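Folylpolyglutamate synthase protein FOLC (Mycobacterium tuberculosis, PDB 2VOS) probably catalyses ATP-dependent addition of glutamate to dihydropteroate, forming dihydrofolate, and of further glutamates to tetrahydrofolate, building folylpolyglutamates. Local coordinates at residues Asp55-Pro60 against Arg125-Leu130; Val154-Ala159 against Asp182-Ile187; Arg429-Glu434 against Ile440-Ser445. One frame throughout, in Å; residues are numbered along the deposited sequence.

Contact 1 of 3, residues Asp55-Pro60 against Arg125-Leu130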
loop_
_atom_site.group_PDB
_atom_site.type_symbol
_atom_site.label_atom_id
_atom_site.label_comp_id
_atom_site.label_asym_id
_atom_site.label_seq_id
_atom_site.Cartn_x
_atom_site.Cartn_y
_atom_site.Cartn_z
ATOM N N ASP A 55 19.275 -16.373 9.705
ATOM C CA ASP A 55 20.130 -17.175 10.594
ATOM C C ASP A 55 21.481 -16.524 10.935
ATOM O O ASP A 55 21.886 -16.493 12.098
ATOM C CB ASP A 55 20.423 -18.558 10.015
ATOM C CG ASP A 55 19.261 -19.442 10.107
ATOM O OD1 ASP A 55 18.168 -18.939 10.524
ATOM O OD2 ASP A 55 19.419 -20.633 9.759
ATOM N N LEU A 56 22.189 -16.082 9.913
ATOM C CA LEU A 56 23.466 -15.392 10.109
ATOM C C LEU A 56 23.316 -14.136 10.979
ATOM O O LEU A 56 24.234 -13.764 11.705
ATOM C CB LEU A 56 24.046 -14.961 8.748
ATOM C CG LEU A 56 24.636 -16.087 7.883
ATOM C CD1 LEU A 56 25.130 -15.514 6.549
ATOM C CD2 LEU A 56 25.788 -16.762 8.632
ATOM N N LEU A 57 22.182 -13.454 10.841
ATOM C CA LEU A 57 21.941 -12.168 11.565
ATOM C C LEU A 57 21.560 -12.435 12.997
ATOM O O LEU A 57 21.380 -11.484 13.770
ATOM C CB LEU A 57 20.787 -11.426 10.920
ATOM C CG LEU A 57 21.098 -10.264 9.973
ATOM C CD1 LEU A 57 22.538 -10.079 9.710
ATOM C CD2 LEU A 57 20.294 -10.240 8.699
ATOM N N GLY A 58 21.347 -13.698 13.365
ATOM C CA GLY A 58 20.823 -13.977 14.686
ATOM C C GLY A 58 19.290 -14.012 14.764
ATOM O O GLY A 58 18.727 -13.935 15.868
ATOM N N SER A 59 18.596 -14.159 13.630
ATOM C CA SER A 59 17.100 -14.244 13.646
ATOM C C SER A 59 16.420 -13.034 14.313
ATOM O O SER A 59 15.526 -13.182 15.149
ATOM C CB SER A 59 16.603 -15.570 14.278
ATOM O OG SER A 59 17.052 -16.668 13.485
ATOM N N PRO A 60 16.844 -11.810 13.935
ATOM C CA PRO A 60 16.246 -10.612 14.514
ATOM C C PRO A 60 14.718 -10.586 14.354
ATOM O O PRO A 60 13.977 -10.042 15.209
ATOM C CB PRO A 60 16.948 -9.482 13.730
ATOM C CG PRO A 60 17.312 -10.156 12.350
ATOM C CD PRO A 60 17.813 -11.489 12.863
ATOM N N ARG A 125 24.862 -1.145 5.617
ATOM C CA ARG A 125 26.262 -1.430 5.876
ATOM C C ARG A 125 26.408 -2.485 6.948
ATOM O O ARG A 125 27.276 -3.351 6.875
ATOM C CB ARG A 125 26.996 -0.183 6.345
ATOM C CG ARG A 125 27.253 0.910 5.282
ATOM C CD ARG A 125 28.321 1.877 5.875
ATOM N NE ARG A 125 28.936 2.739 4.869
ATOM C CZ ARG A 125 30.016 2.398 4.168
ATOM N NH1 ARG A 125 30.599 1.208 4.371
ATOM N NH2 ARG A 125 30.515 3.244 3.264
ATOM N N GLU A 126 25.578 -2.427 7.983
ATOM C CA GLU A 126 25.740 -3.404 9.059
ATOM C C GLU A 126 25.390 -4.829 8.616
ATOM O O GLU A 126 26.087 -5.761 9.018
ATOM C CB GLU A 126 24.984 -3.006 10.320
ATOM C CG GLU A 126 23.658 -3.671 10.499
ATOM C CD GLU A 126 22.948 -3.150 11.772
ATOM O OE1 GLU A 126 23.636 -2.608 12.652
ATOM O OE2 GLU A 126 21.729 -3.268 11.884
ATOM N N ILE A 127 24.357 -5.021 7.776
ATOM C CA ILE A 127 24.097 -6.370 7.275
ATOM C C ILE A 127 24.906 -6.788 6.033
ATOM O O ILE A 127 25.039 -7.990 5.764
ATOM C CB ILE A 127 22.619 -6.670 7.058
ATOM C CG1 ILE A 127 22.080 -5.908 5.856
ATOM C CG2 ILE A 127 21.785 -6.377 8.356
ATOM C CD1 ILE A 127 20.729 -6.524 5.370
ATOM N N GLU A 128 25.520 -5.837 5.338
ATOM C CA GLU A 128 26.117 -6.136 4.015
ATOM C C GLU A 128 27.127 -7.314 4.037
ATOM O O GLU A 128 27.135 -8.147 3.109
ATOM C CB GLU A 128 26.800 -4.894 3.412
ATOM C CG GLU A 128 27.290 -5.112 1.944
ATOM C CD GLU A 128 28.045 -3.897 1.396
ATOM O OE1 GLU A 128 29.029 -3.514 2.028
ATOM O OE2 GLU A 128 27.664 -3.339 0.339
ATOM N N PRO A 129 28.031 -7.360 5.050
ATOM C CA PRO A 129 28.962 -8.513 4.966
ATOM C C PRO A 129 28.209 -9.898 4.983
ATOM O O PRO A 129 28.673 -10.872 4.377
ATOM C CB PRO A 129 29.881 -8.351 6.203
ATOM C CG PRO A 129 29.700 -6.934 6.696
ATOM C CD PRO A 129 28.347 -6.427 6.160
ATOM N N LEU A 130 27.054 -9.978 5.660
ATOM C CA LEU A 130 26.313 -11.236 5.744
ATOM C C LEU A 130 25.529 -11.453 4.454
ATOM O O LEU A 130 25.377 -12.583 3.988
ATOM C CB LEU A 130 25.355 -11.236 6.965
ATOM C CG LEU A 130 26.000 -11.163 8.372
ATOM C CD1 LEU A 130 27.259 -12.054 8.393
ATOM C CD2 LEU A 130 26.321 -9.683 8.777
#

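Contact 2 of 3, residues Val154-Ala159 against Asp182-Ile187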
loop_
_atom_site.group_PDB
_atom_site.type_symbol
_atom_site.label_atom_id
_atom_site.label_comp_id
_atom_site.label_asym_id
_atom_site.label_seq_id
_atom_site.Cartn_x
_atom_site.Cartn_y
_atom_site.Cartn_z
ATOM N N VAL A 154 16.964 -8.042 0.462
ATOM C CA VAL A 154 17.845 -7.193 1.236
ATOM C C VAL A 154 17.071 -6.098 2.001
ATOM O O VAL A 154 17.351 -5.873 3.190
ATOM C CB VAL A 154 18.960 -6.590 0.354
ATOM C CG1 VAL A 154 19.831 -5.675 1.203
ATOM C CG2 VAL A 154 19.806 -7.733 -0.266
ATOM N N LEU A 155 16.118 -5.415 1.343
ATOM C CA LEU A 155 15.316 -4.423 2.046
ATOM C C LEU A 155 14.589 -5.047 3.225
ATOM O O LEU A 155 14.479 -4.461 4.302
ATOM C CB LEU A 155 14.290 -3.798 1.111
ATOM C CG LEU A 155 14.834 -2.885 0.034
ATOM C CD1 LEU A 155 13.719 -2.575 -1.054
ATOM C CD2 LEU A 155 15.439 -1.621 0.655
ATOM N N THR A 156 14.105 -6.267 3.036
ATOM C CA THR A 156 13.309 -6.909 4.067
ATOM C C THR A 156 14.234 -7.251 5.228
ATOM O O THR A 156 13.882 -7.036 6.377
ATOM C CB THR A 156 12.632 -8.146 3.513
ATOM O OG1 THR A 156 11.627 -7.709 2.572
ATOM C CG2 THR A 156 11.954 -8.992 4.657
ATOM N N ALA A 157 15.444 -7.722 4.925
ATOM C CA ALA A 157 16.382 -8.011 5.977
ATOM C C ALA A 157 16.786 -6.740 6.719
ATOM O O ALA A 157 16.920 -6.725 7.943
ATOM C CB ALA A 157 17.633 -8.722 5.406
HETATM N N MSE A 158 17.003 -5.676 5.965
HETATM C CA MSE A 158 17.254 -4.386 6.598
HETATM C C MSE A 158 16.154 -3.975 7.566
HETATM O O MSE A 158 16.440 -3.497 8.679
HETATM C CB MSE A 158 17.459 -3.292 5.521
HETATM C CG MSE A 158 18.781 -3.430 4.769
HETATM SE SE MSE A 158 18.747 -2.203 3.220
HETATM C CE MSE A 158 18.516 -0.506 4.112
ATOM N N ALA A 159 14.882 -4.110 7.163
ATOM C CA ALA A 159 13.790 -3.688 8.050
ATOM C C ALA A 159 13.883 -4.530 9.361
ATOM O O ALA A 159 13.787 -3.989 10.522
ATOM C CB ALA A 159 12.433 -3.893 7.353
ATOM N N ASP A 182 6.839 -14.898 -0.184
ATOM C CA ASP A 182 7.363 -13.523 -0.105
ATOM C C ASP A 182 8.512 -13.502 0.925
ATOM O O ASP A 182 8.457 -14.235 1.914
ATOM C CB ASP A 182 6.236 -12.561 0.381
ATOM C CG ASP A 182 6.682 -11.129 0.384
ATOM O OD1 ASP A 182 6.888 -10.608 -0.748
ATOM O OD2 ASP A 182 6.916 -10.581 1.502
ATOM N N ALA A 183 9.508 -12.639 0.733
ATOM C CA ALA A 183 10.655 -12.561 1.640
ATOM C C ALA A 183 10.243 -12.269 3.101
ATOM O O ALA A 183 10.954 -12.654 4.019
ATOM C CB ALA A 183 11.699 -11.464 1.135
ATOM N N THR A 184 9.094 -11.621 3.320
ATOM C CA THR A 184 8.687 -11.283 4.695
ATOM C C THR A 184 8.182 -12.530 5.422
ATOM O O THR A 184 7.967 -12.493 6.632
ATOM C CB THR A 184 7.496 -10.237 4.710
ATOM O OG1 THR A 184 6.371 -10.748 3.961
ATOM C CG2 THR A 184 7.945 -8.903 4.049
ATOM N N ASN A 185 7.974 -13.624 4.687
ATOM C CA ASN A 185 7.241 -14.749 5.283
ATOM C C ASN A 185 8.165 -15.664 6.125
ATOM O O ASN A 185 8.122 -16.867 6.005
ATOM C CB ASN A 185 6.490 -15.535 4.213
ATOM C CG ASN A 185 5.390 -16.412 4.800
ATOM O OD1 ASN A 185 4.826 -16.076 5.843
ATOM N ND2 ASN A 185 5.074 -17.518 4.134
ATOM N N VAL A 186 8.972 -15.079 6.991
ATOM C CA VAL A 186 9.865 -15.816 7.850
ATOM C C VAL A 186 9.614 -15.377 9.295
ATOM O O VAL A 186 10.514 -15.498 10.137
ATOM C CB VAL A 186 11.377 -15.491 7.495
ATOM C CG1 VAL A 186 11.741 -16.191 6.237
ATOM C CG2 VAL A 186 11.601 -13.962 7.323
ATOM N N ILE A 187 8.412 -14.844 9.578
ATOM C CA ILE A 187 8.122 -14.277 10.887
ATOM C C ILE A 187 7.081 -15.000 11.769
ATOM O O ILE A 187 7.024 -14.704 13.016
ATOM C CB ILE A 187 7.724 -12.818 10.788
ATOM C CG1 ILE A 187 6.600 -12.607 9.758
ATOM C CG2 ILE A 187 8.946 -12.034 10.409
ATOM C CD1 ILE A 187 6.129 -11.091 9.673
#

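Contact 3 of 3, residues Arg429-Glu434 against Ile440-Ser445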
loop_
_atom_site.group_PDB
_atom_site.type_symbol
_atom_site.label_atom_id
_atom_site.label_comp_id
_atom_site.label_asym_id
_atom_site.label_seq_id
_atom_site.Cartn_x
_atom_site.Cartn_y
_atom_site.Cartn_z
ATOM N N ARG A 429 -11.238 13.155 -25.847
ATOM C CA ARG A 429 -11.027 13.372 -24.409
ATOM C C ARG A 429 -9.630 12.948 -23.938
ATOM O O ARG A 429 -9.363 12.771 -22.715
ATOM C CB ARG A 429 -12.124 12.640 -23.629
ATOM C CG ARG A 429 -13.514 13.162 -23.928
ATOM C CD ARG A 429 -14.556 12.183 -23.411
ATOM N NE ARG A 429 -14.470 11.998 -21.956
ATOM C CZ ARG A 429 -15.082 10.987 -21.330
ATOM N NH1 ARG A 429 -15.802 10.100 -22.043
ATOM N NH2 ARG A 429 -14.998 10.842 -20.003
ATOM N N VAL A 430 -8.733 12.774 -24.900
ATOM C CA VAL A 430 -7.405 12.278 -24.575
ATOM C C VAL A 430 -6.318 13.234 -25.047
ATOM O O VAL A 430 -6.349 13.712 -26.171
ATOM C CB VAL A 430 -7.129 10.870 -25.198
ATOM C CG1 VAL A 430 -5.710 10.361 -24.756
ATOM C CG2 VAL A 430 -8.257 9.873 -24.831
ATOM N N ARG A 431 -5.356 13.517 -24.190
ATOM C CA ARG A 431 -4.192 14.279 -24.617
ATOM C C ARG A 431 -2.944 13.561 -24.153
ATOM O O ARG A 431 -3.017 12.679 -23.273
ATOM C CB ARG A 431 -4.294 15.709 -24.087
ATOM C CG ARG A 431 -5.341 16.477 -24.911
ATOM C CD ARG A 431 -5.454 17.947 -24.475
ATOM N NE ARG A 431 -6.418 18.755 -25.253
ATOM C CZ ARG A 431 -7.733 18.506 -25.338
ATOM N NH1 ARG A 431 -8.284 17.437 -24.732
ATOM N NH2 ARG A 431 -8.509 19.321 -26.034
ATOM N N THR A 432 -1.797 13.918 -24.713
ATOM C CA THR A 432 -0.546 13.261 -24.345
ATOM C C THR A 432 0.485 14.289 -23.910
ATOM O O THR A 432 0.420 15.454 -24.297
ATOM C CB THR A 432 0.064 12.468 -25.550
ATOM O OG1 THR A 432 0.406 13.387 -26.567
ATOM C CG2 THR A 432 -0.868 11.376 -26.096
ATOM N N ALA A 433 1.452 13.873 -23.114
ATOM C CA ALA A 433 2.551 14.767 -22.749
ATOM C C ALA A 433 3.762 13.871 -22.491
ATOM O O ALA A 433 3.609 12.768 -21.961
ATOM C CB ALA A 433 2.203 15.600 -21.480
ATOM N N GLU A 434 4.952 14.361 -22.842
ATOM C CA GLU A 434 6.165 13.548 -22.802
ATOM C C GLU A 434 6.562 13.177 -21.388
ATOM O O GLU A 434 7.211 12.128 -21.172
ATOM C CB GLU A 434 7.336 14.261 -23.487
ATOM C CG GLU A 434 7.121 14.550 -25.002
ATOM C CD GLU A 434 8.389 15.112 -25.692
ATOM O OE1 GLU A 434 9.517 14.934 -25.154
ATOM O OE2 GLU A 434 8.266 15.736 -26.779
ATOM N N ILE A 440 1.045 17.699 -16.162
ATOM C CA ILE A 440 0.357 18.568 -15.206
ATOM C C ILE A 440 0.083 19.967 -15.794
ATOM O O ILE A 440 -0.940 20.621 -15.480
ATOM C CB ILE A 440 1.061 18.623 -13.832
ATOM C CG1 ILE A 440 0.959 17.245 -13.154
ATOM C CG2 ILE A 440 0.392 19.664 -12.923
ATOM C CD1 ILE A 440 2.014 16.976 -12.120
ATOM N N ASP A 441 1.005 20.447 -16.625
ATOM C CA ASP A 441 0.804 21.762 -17.199
ATOM C C ASP A 441 -0.365 21.656 -18.180
ATOM O O ASP A 441 -1.188 22.559 -18.265
ATOM C CB ASP A 441 2.087 22.292 -17.915
ATOM C CG ASP A 441 3.181 22.812 -16.923
ATOM O OD1 ASP A 441 2.954 22.901 -15.680
ATOM O OD2 ASP A 441 4.294 23.116 -17.395
ATOM N N VAL A 442 -0.409 20.575 -18.959
ATOM C CA VAL A 442 -1.532 20.377 -19.865
ATOM C C VAL A 442 -2.849 20.343 -19.073
ATOM O O VAL A 442 -3.802 21.076 -19.423
ATOM C CB VAL A 442 -1.355 19.142 -20.785
ATOM C CG1 VAL A 442 -2.599 18.908 -21.650
ATOM C CG2 VAL A 442 -0.143 19.347 -21.723
ATOM N N ALA A 443 -2.912 19.538 -17.995
ATOM C CA ALA A 443 -4.139 19.410 -17.213
ATOM C C ALA A 443 -4.518 20.776 -16.705
ATOM O O ALA A 443 -5.700 21.129 -16.615
ATOM C CB ALA A 443 -3.973 18.423 -16.021
ATOM N N THR A 444 -3.518 21.562 -16.347
ATOM C CA THR A 444 -3.798 22.828 -15.727
ATOM C C THR A 444 -4.466 23.749 -16.737
ATOM O O THR A 444 -5.393 24.464 -16.394
ATOM C CB THR A 444 -2.519 23.505 -15.169
ATOM O OG1 THR A 444 -1.964 22.653 -14.157
ATOM C CG2 THR A 444 -2.850 24.946 -14.605
ATOM N N SER A 445 -3.999 23.741 -17.973
ATOM C CA SER A 445 -4.614 24.618 -18.936
ATOM C C SER A 445 -6.045 24.112 -19.255
ATOM O O SER A 445 -6.936 24.905 -19.484
ATOM C CB SER A 445 -3.726 24.834 -20.174
ATOM O OG SER A 445 -3.642 23.651 -20.938
#

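Contact 1 of 3, residues Asp55-Pro60 against Arg125-Leu130
Leu57 and Leu130 meet where the C-terminal end of helix 48-56, closed by a Schellman motif, lies against helix 117-140. One methyl does most of the work: CD1 of Leu57 lies 3.9 Å from CG of Leu130 and stays close to CB and CD2 of the same residue, covering one flank of that side chain. The methyl also reaches the gamma methyl of Ile127, one turn earlier, with Leu57 CD1 4.0 Å from Ile127 CG2, so one methyl touches both Ile127 and Leu130, three residues apart on the helix. Leu56 adds a second, looser touch, its CB 4.3 Å from Leu130 CG, and its side chain continues along the same helix to Leu133 and Ile134. No hydrogen bond crosses; the join is apolar.

The backbone on both sides departs from regular helix close to these side chains. Gly58, with phi at 89°, turns the chain out of the helix just after Leu57, and its N bonds back to Asp55 O at 3.1 Å. On the partner helix, Pro129 has no N-H to give and the axis kinks. Ile127 is buried, packing on Ala157, Met158 and Ala161 of helix 151-165, while CG2, anti to its carbonyl carbon, touches Leu57. At the kink, Leu130 N bonds to Ile127 O at 2.8 Å, three residues back instead of the helical four.

Contact 2 of 3, residues Val154-Ala159 against Asp182-Ile187
An Asx turn within a type I beta turn, Asp182 to Asn185, shapes the loop that follows strand 170-174 in the middle domain, a P-loop NTPase relative, and this turn rests on helix 151-165. The methyl of Thr156 rests against the turn: CG2 lies 3.8 Å from Ala183 O and 4.0 Å from Thr184 CA. With chi1 at -69° OG1 lies beside the backbone N, which leaves CG2 anti to that N and facing the loop backbone, while OG1 passes the methyl of Ala183. The side chains of Thr156 and Thr184 cross at about a right angle, their CG2 atoms 4.1 Å apart.

The polar groups turn elsewhere. Thr156 OG1 bonds to Phe152 O, one turn back in its own helix. Asp182 OD2 takes Thr184 OG1 at 2.5 Å through its anti lone pair and Thr184 N at 3.0 Å from above the carboxylate plane; Gly176 N also bonds to it, and Met177 N to OD1. Thr184 OG1 has a further partner in His68 NE2.

Across the interface, then, the buried surfaces meet by van der Waals contact alone, whereas the loop keeps its shape by its own bonds. Four bonds on one buried carboxylate would be expected to stabilise its ionised form and to hold the turn rigid, the side chains of Thr184 and Lys75, which binds ADP, being about 9 Å apart.

Contact 3 of 3, residues Arg429-Glu434 against Ile440-Ser445
Arg431 and Val442 cross obliquely where the edge strand 430-432 of the C-terminal glutamate ligase domain faces the helix that follows it, 436-451. Strand and helix form the first half of a beta-alpha-beta crossover: the chain leaves the outermost strand of the sheet, runs through the helix over one face and returns in strand 464-469, parallel to the first. Side chains alternate in the usual way along the strand and the residue just beyond it, with Arg431 and Ala433 pointing at the helix and Thr432 directed to the other face, where it packs on Val414 and Ala418 of helix 414-425.

Val442 divides its two methyls between Arg431 and Ala433. CG1, opposite the backbone N (chi1 176°), meets the aliphatic part of the arginine, 4.1 Å from Arg431 CD. CG2 reaches the shorter side chain and lies 4.4 Å from Ala433 CB. The arginine chain is extended from CG to NE, and its CD is the methylene that meets the valine; the same side chain goes on to touch Leu446 one turn further along the helix. The packing is light, without a hydrogen bond between the two segments. Val442 also rests on Val402 of the neighbouring strand, so it spans the last two strands of the sheet.

The helix side has its own internal ties. Ser445 OG bonds to Val442 O at 3.0 Å, returning a hydroxyl to the turn that carries the contact. Two residues before Val442, Ile440 O is gripped twice by one residue: Thr444 N at 2.9 Å and Thr444 OG1 at 2.6 Å approach from opposite faces of the carbonyl plane, the hydroxyl tilted 31° out of it.

From the N terminus, contact 1 closes the longest loop, bringing the end of helix 48-56 against helix 117-140 after 64 intervening residues that include strands 66-70 and 93-96 of the large mixed sheet. Contact 2 opens after it and closes a loop of 22 residues that contains strand 170-174 of that sheet. The two are in series yet touch: Ile127 CD1 lies 3.7 Å from Met158 CG, so the two contacts are continuous through the packing of helices 117-140 and 151-165. Contact 3 closes a short loop within the C-terminal domain, across the chain's centre from contacts 1 and 2 and about 25 Å from contact 2 at the nearest atoms. No two loops nest or cross.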